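Local coordinates for SusD homolog (Bacteroides thetaiotaomicron VPI-5482, PDB 3IV0), which probably binds glycans at the outer membrane of its gut bacterium, as a member of the SusD family of sugar-binding proteins, at residues W14-F25 against I104-M115. Numbering follows the deposited sequence.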
loop_
_atom_site.group_PDB
_atom_site.type_symbol
_atom_site.label_atom_id
_atom_site.label_comp_id
_atom_site.label_asym_id
_atom_site.label_seq_id
_atom_site.Cartn_x
_atom_site.Cartn_y
_atom_site.Cartn_z
ATOM N N TRP A 14 3.285 1.946 32.486
ATOM C CA TRP A 14 1.829 1.866 32.356
ATOM C C TRP A 14 1.108 2.075 33.691
ATOM O O TRP A 14 0.260 2.957 33.808
ATOM C CB TRP A 14 1.418 0.527 31.734
ATOM C CG TRP A 14 2.081 0.274 30.387
ATOM C CD1 TRP A 14 3.215 -0.462 30.134
ATOM C CD2 TRP A 14 1.629 0.759 29.116
ATOM N NE1 TRP A 14 3.502 -0.439 28.773
ATOM C CE2 TRP A 14 2.539 0.296 28.140
ATOM C CE3 TRP A 14 0.560 1.557 28.719
ATOM C CZ2 TRP A 14 2.384 0.583 26.792
ATOM C CZ3 TRP A 14 0.418 1.842 27.383
ATOM C CH2 TRP A 14 1.329 1.364 26.442
ATOM N N ALA A 15 1.438 1.246 34.688
ATOM C CA ALA A 15 0.752 1.288 35.989
ATOM C C ALA A 15 0.900 2.630 36.686
ATOM O O ALA A 15 0.008 3.040 37.422
ATOM C CB ALA A 15 1.255 0.175 36.897
ATOM N N GLN A 16 2.009 3.315 36.441
ATOM C CA GLN A 16 2.184 4.671 36.949
ATOM C C GLN A 16 2.213 5.710 35.829
ATOM O O GLN A 16 2.804 6.775 35.969
ATOM C CB GLN A 16 3.462 4.741 37.784
ATOM C CG GLN A 16 3.575 3.615 38.814
ATOM C CD GLN A 16 2.377 3.582 39.750
ATOM O OE1 GLN A 16 1.832 4.629 40.107
ATOM N NE2 GLN A 16 1.963 2.380 40.153
ATOM N N GLY A 17 1.556 5.408 34.713
ATOM C CA GLY A 17 1.540 6.319 33.570
ATOM C C GLY A 17 0.254 7.106 33.436
ATOM O O GLY A 17 -0.500 7.282 34.392
ATOM N N ASN A 18 -0.030 7.550 32.217
ATOM C CA ASN A 18 -1.127 8.451 31.949
ATOM C C ASN A 18 -1.418 8.433 30.459
ATOM O O ASN A 18 -0.665 7.802 29.718
ATOM C CB ASN A 18 -0.747 9.880 32.383
ATOM C CG ASN A 18 0.598 10.327 31.810
ATOM O OD1 ASN A 18 0.824 10.291 30.597
ATOM N ND2 ASN A 18 1.498 10.751 32.683
ATOM N N GLU A 19 -2.502 9.079 30.032
ATOM C CA GLU A 19 -2.897 9.128 28.619
ATOM C C GLU A 19 -1.780 9.598 27.711
ATOM O O GLU A 19 -1.607 9.079 26.606
ATOM C CB GLU A 19 -4.130 10.033 28.405
ATOM C CG GLU A 19 -4.545 10.241 26.930
ATOM C CD GLU A 19 -5.780 11.139 26.743
ATOM O OE1 GLU A 19 -6.649 11.182 27.653
ATOM O OE2 GLU A 19 -5.889 11.785 25.662
ATOM N N THR A 20 -1.053 10.619 28.129
ATOM C CA THR A 20 -0.010 11.198 27.296
ATOM C C THR A 20 1.086 10.179 26.985
ATOM O O THR A 20 1.518 10.032 25.819
ATOM C CB THR A 20 0.579 12.452 28.000
ATOM O OG1 THR A 20 -0.474 13.412 28.131
ATOM C CG2 THR A 20 1.702 13.043 27.191
ATOM N N ASN A 21 1.510 9.419 27.982
ATOM C CA ASN A 21 2.549 8.427 27.770
ATOM C C ASN A 21 2.017 7.231 26.975
ATOM O O ASN A 21 2.727 6.683 26.121
ATOM C CB ASN A 21 3.124 8.006 29.110
ATOM C CG ASN A 21 3.825 9.149 29.805
ATOM O OD1 ASN A 21 3.985 10.231 29.228
ATOM N ND2 ASN A 21 4.249 8.920 31.033
ATOM N N ALA A 22 0.776 6.857 27.215
ATOM C CA ALA A 22 0.171 5.786 26.426
ATOM C C ALA A 22 0.078 6.207 24.962
ATOM O O ALA A 22 0.352 5.385 24.073
ATOM C CB ALA A 22 -1.204 5.388 26.966
ATOM N N GLU A 23 -0.283 7.457 24.693
ATOM C CA GLU A 23 -0.344 7.945 23.330
ATOM C C GLU A 23 1.029 7.984 22.685
ATOM O O GLU A 23 1.147 7.636 21.518
ATOM C CB GLU A 23 -1.048 9.289 23.233
ATOM C CG GLU A 23 -1.376 9.707 21.789
ATOM C CD GLU A 23 -2.456 10.770 21.706
ATOM O OE1 GLU A 23 -2.533 11.612 22.641
ATOM O OE2 GLU A 23 -3.234 10.782 20.718
ATOM N N ALA A 24 2.073 8.405 23.397
ATOM C CA ALA A 24 3.430 8.359 22.871
ATOM C C ALA A 24 3.830 6.944 22.510
ATOM O O ALA A 24 4.484 6.721 21.467
ATOM C CB ALA A 24 4.444 9.015 23.866
ATOM N N PHE A 25 3.455 5.983 23.336
ATOM C CA PHE A 25 3.758 4.605 23.040
ATOM C C PHE A 25 3.028 4.164 21.762
ATOM O O PHE A 25 3.635 3.550 20.897
ATOM C CB PHE A 25 3.425 3.711 24.223
ATOM C CG PHE A 25 3.972 2.328 24.097
ATOM C CD1 PHE A 25 3.277 1.371 23.407
ATOM C CD2 PHE A 25 5.213 1.995 24.611
ATOM C CE1 PHE A 25 3.772 0.116 23.273
ATOM C CE2 PHE A 25 5.711 0.713 24.485
ATOM C CZ PHE A 25 4.989 -0.226 23.788
ATOM N N ILE A 104 2.140 -5.298 23.336
ATOM C CA ILE A 104 2.401 -4.717 24.645
ATOM C C ILE A 104 1.333 -3.727 25.032
ATOM O O ILE A 104 0.786 -3.792 26.128
ATOM C CB ILE A 104 3.797 -4.092 24.713
ATOM C CG1 ILE A 104 4.870 -5.183 24.673
ATOM C CG2 ILE A 104 3.934 -3.193 25.974
ATOM C CD1 ILE A 104 6.238 -4.721 24.338
ATOM N N LEU A 105 1.026 -2.775 24.170
ATOM C CA LEU A 105 -0.011 -1.796 24.503
ATOM C C LEU A 105 -1.311 -2.507 24.855
ATOM O O LEU A 105 -1.996 -2.160 25.834
ATOM C CB LEU A 105 -0.212 -0.796 23.343
ATOM C CG LEU A 105 -1.261 0.299 23.585
ATOM C CD1 LEU A 105 -0.982 1.583 22.792
ATOM C CD2 LEU A 105 -2.659 -0.156 23.238
ATOM N N LEU A 106 -1.693 -3.499 24.073
ATOM C CA LEU A 106 -2.971 -4.154 24.311
ATOM C C LEU A 106 -2.956 -4.888 25.673
ATOM O O LEU A 106 -3.984 -4.947 26.356
ATOM C CB LEU A 106 -3.334 -5.094 23.153
ATOM C CG LEU A 106 -3.656 -4.344 21.860
ATOM C CD1 LEU A 106 -3.593 -5.312 20.673
ATOM C CD2 LEU A 106 -5.020 -3.662 21.979
ATOM N N ALA A 107 -1.808 -5.419 26.058
ATOM C CA ALA A 107 -1.662 -6.158 27.324
ATOM C C ALA A 107 -1.564 -5.235 28.526
ATOM O O ALA A 107 -1.873 -5.679 29.671
ATOM C CB ALA A 107 -0.423 -7.027 27.245
ATOM N N GLU A 108 -1.092 -4.002 28.353
ATOM C CA GLU A 108 -0.739 -3.153 29.499
ATOM C C GLU A 108 -1.606 -1.922 29.680
ATOM O O GLU A 108 -1.644 -1.368 30.784
ATOM C CB GLU A 108 0.714 -2.713 29.403
ATOM C CG GLU A 108 1.767 -3.801 29.318
ATOM C CD GLU A 108 1.811 -4.696 30.542
ATOM O OE1 GLU A 108 1.348 -4.258 31.610
ATOM O OE2 GLU A 108 2.262 -5.844 30.419
ATOM N N ILE A 109 -2.259 -1.429 28.639
ATOM C CA ILE A 109 -2.923 -0.125 28.712
ATOM C C ILE A 109 -4.065 -0.050 29.770
ATOM O O ILE A 109 -4.348 1.034 30.283
ATOM C CB ILE A 109 -3.440 0.363 27.305
ATOM C CG1 ILE A 109 -3.717 1.874 27.348
ATOM C CG2 ILE A 109 -4.671 -0.446 26.823
ATOM C CD1 ILE A 109 -3.859 2.471 25.930
ATOM N N ASP A 110 -4.700 -1.173 30.079
ATOM C CA ASP A 110 -5.761 -1.189 31.112
ATOM C C ASP A 110 -5.205 -0.835 32.487
ATOM O O ASP A 110 -5.974 -0.446 33.381
ATOM C CB ASP A 110 -6.441 -2.565 31.194
ATOM C CG ASP A 110 -7.384 -2.830 30.051
ATOM O OD1 ASP A 110 -7.846 -1.858 29.455
ATOM O OD2 ASP A 110 -7.677 -4.022 29.759
ATOM N N LYS A 111 -3.895 -0.939 32.651
ATOM C CA LYS A 111 -3.242 -0.552 33.911
ATOM C C LYS A 111 -3.091 0.943 34.133
ATOM O O LYS A 111 -2.855 1.378 35.264
ATOM C CB LYS A 111 -1.890 -1.240 34.025
ATOM C CG LYS A 111 -2.016 -2.745 34.078
ATOM C CD LYS A 111 -0.651 -3.403 34.141
ATOM C CE LYS A 111 -0.753 -4.933 34.090
ATOM N NZ LYS A 111 0.591 -5.555 33.932
ATOM N N VAL A 112 -3.205 1.752 33.093
ATOM C CA VAL A 112 -3.052 3.203 33.217
ATOM C C VAL A 112 -4.173 3.789 34.091
ATOM O O VAL A 112 -5.367 3.679 33.785
ATOM C CB VAL A 112 -3.079 3.888 31.852
ATOM C CG1 VAL A 112 -2.959 5.386 32.040
ATOM C CG2 VAL A 112 -1.937 3.367 30.988
ATOM N N PRO A 113 -3.787 4.382 35.233
ATOM C CA PRO A 113 -4.776 4.840 36.205
ATOM C C PRO A 113 -5.630 6.019 35.757
ATOM O O PRO A 113 -5.123 7.079 35.436
ATOM C CB PRO A 113 -3.928 5.184 37.440
ATOM C CG PRO A 113 -2.583 5.445 36.947
ATOM C CD PRO A 113 -2.409 4.601 35.685
ATOM N N GLY A 114 -6.938 5.783 35.703
ATOM C CA GLY A 114 -7.937 6.830 35.498
ATOM C C GLY A 114 -7.924 7.598 34.195
ATOM O O GLY A 114 -8.469 8.704 34.123
HETATM N N MSE A 115 -7.333 7.044 33.137
HETATM C CA MSE A 115 -7.344 7.797 31.887
HETATM C C MSE A 115 -8.726 7.744 31.260
HETATM O O MSE A 115 -9.567 6.908 31.604
HETATM C CB MSE A 115 -6.258 7.349 30.904
HETATM C CG MSE A 115 -6.493 6.016 30.295
HETATM SE SE MSE A 115 -5.214 5.349 28.912
HETATM C CE MSE A 115 -5.788 6.253 27.491
#
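Trp14 and Glu108 meet in a CH-pi contact: Glu108 CB sits over one face of the indole, 3.4 Å from the centroid of its five-membered ring and only 9° off the normal. With CG beside its own backbone N (chi1 -56°), the tryptophan extends along the end of helix 93-108, illustrating how one flat side chain can pack between a loop and a helix. Most of the other side-chain packing is apolar. Val112 CG2 lies at the indole edge, 3.8 Å from Trp14 CE3, and Leu105 CG is 4.0 Å from CH2 of the same ring. Within segment 14-25, Trp14 CZ2 stands 3.5 Å above the plane of the Phe25 ring, over its centre, while Phe25 CZ touches Ile104 CG2 at 3.8 Å. Ala22, near the start of helix 19-39, sets CB against Ile109 CD1. Here the near-antiparallel helices 19-39 and 93-108, their local axes at 153°, join at the periphery of the largely helical SusD fold, with Ile109 also touching Lys124 of helix 117-142. An alanine in place of Trp14 would probably open a gap between Phe25 and Glu108 and leave Val112 less tightly packed. No hydrogen bond crosses between the segments; Val112 CA makes a CA-H...O contact of 3.4 Å with Trp14 O, and the Pro113 ring packs against Ala15 O and Gly17 O. Within the segments, Lys111 NZ forms a salt bridge through the syn lone pair of Glu108 OE1, and Asn18 OD1 caps helix 19-39 by accepting from Asn21 N at 2.8 Å.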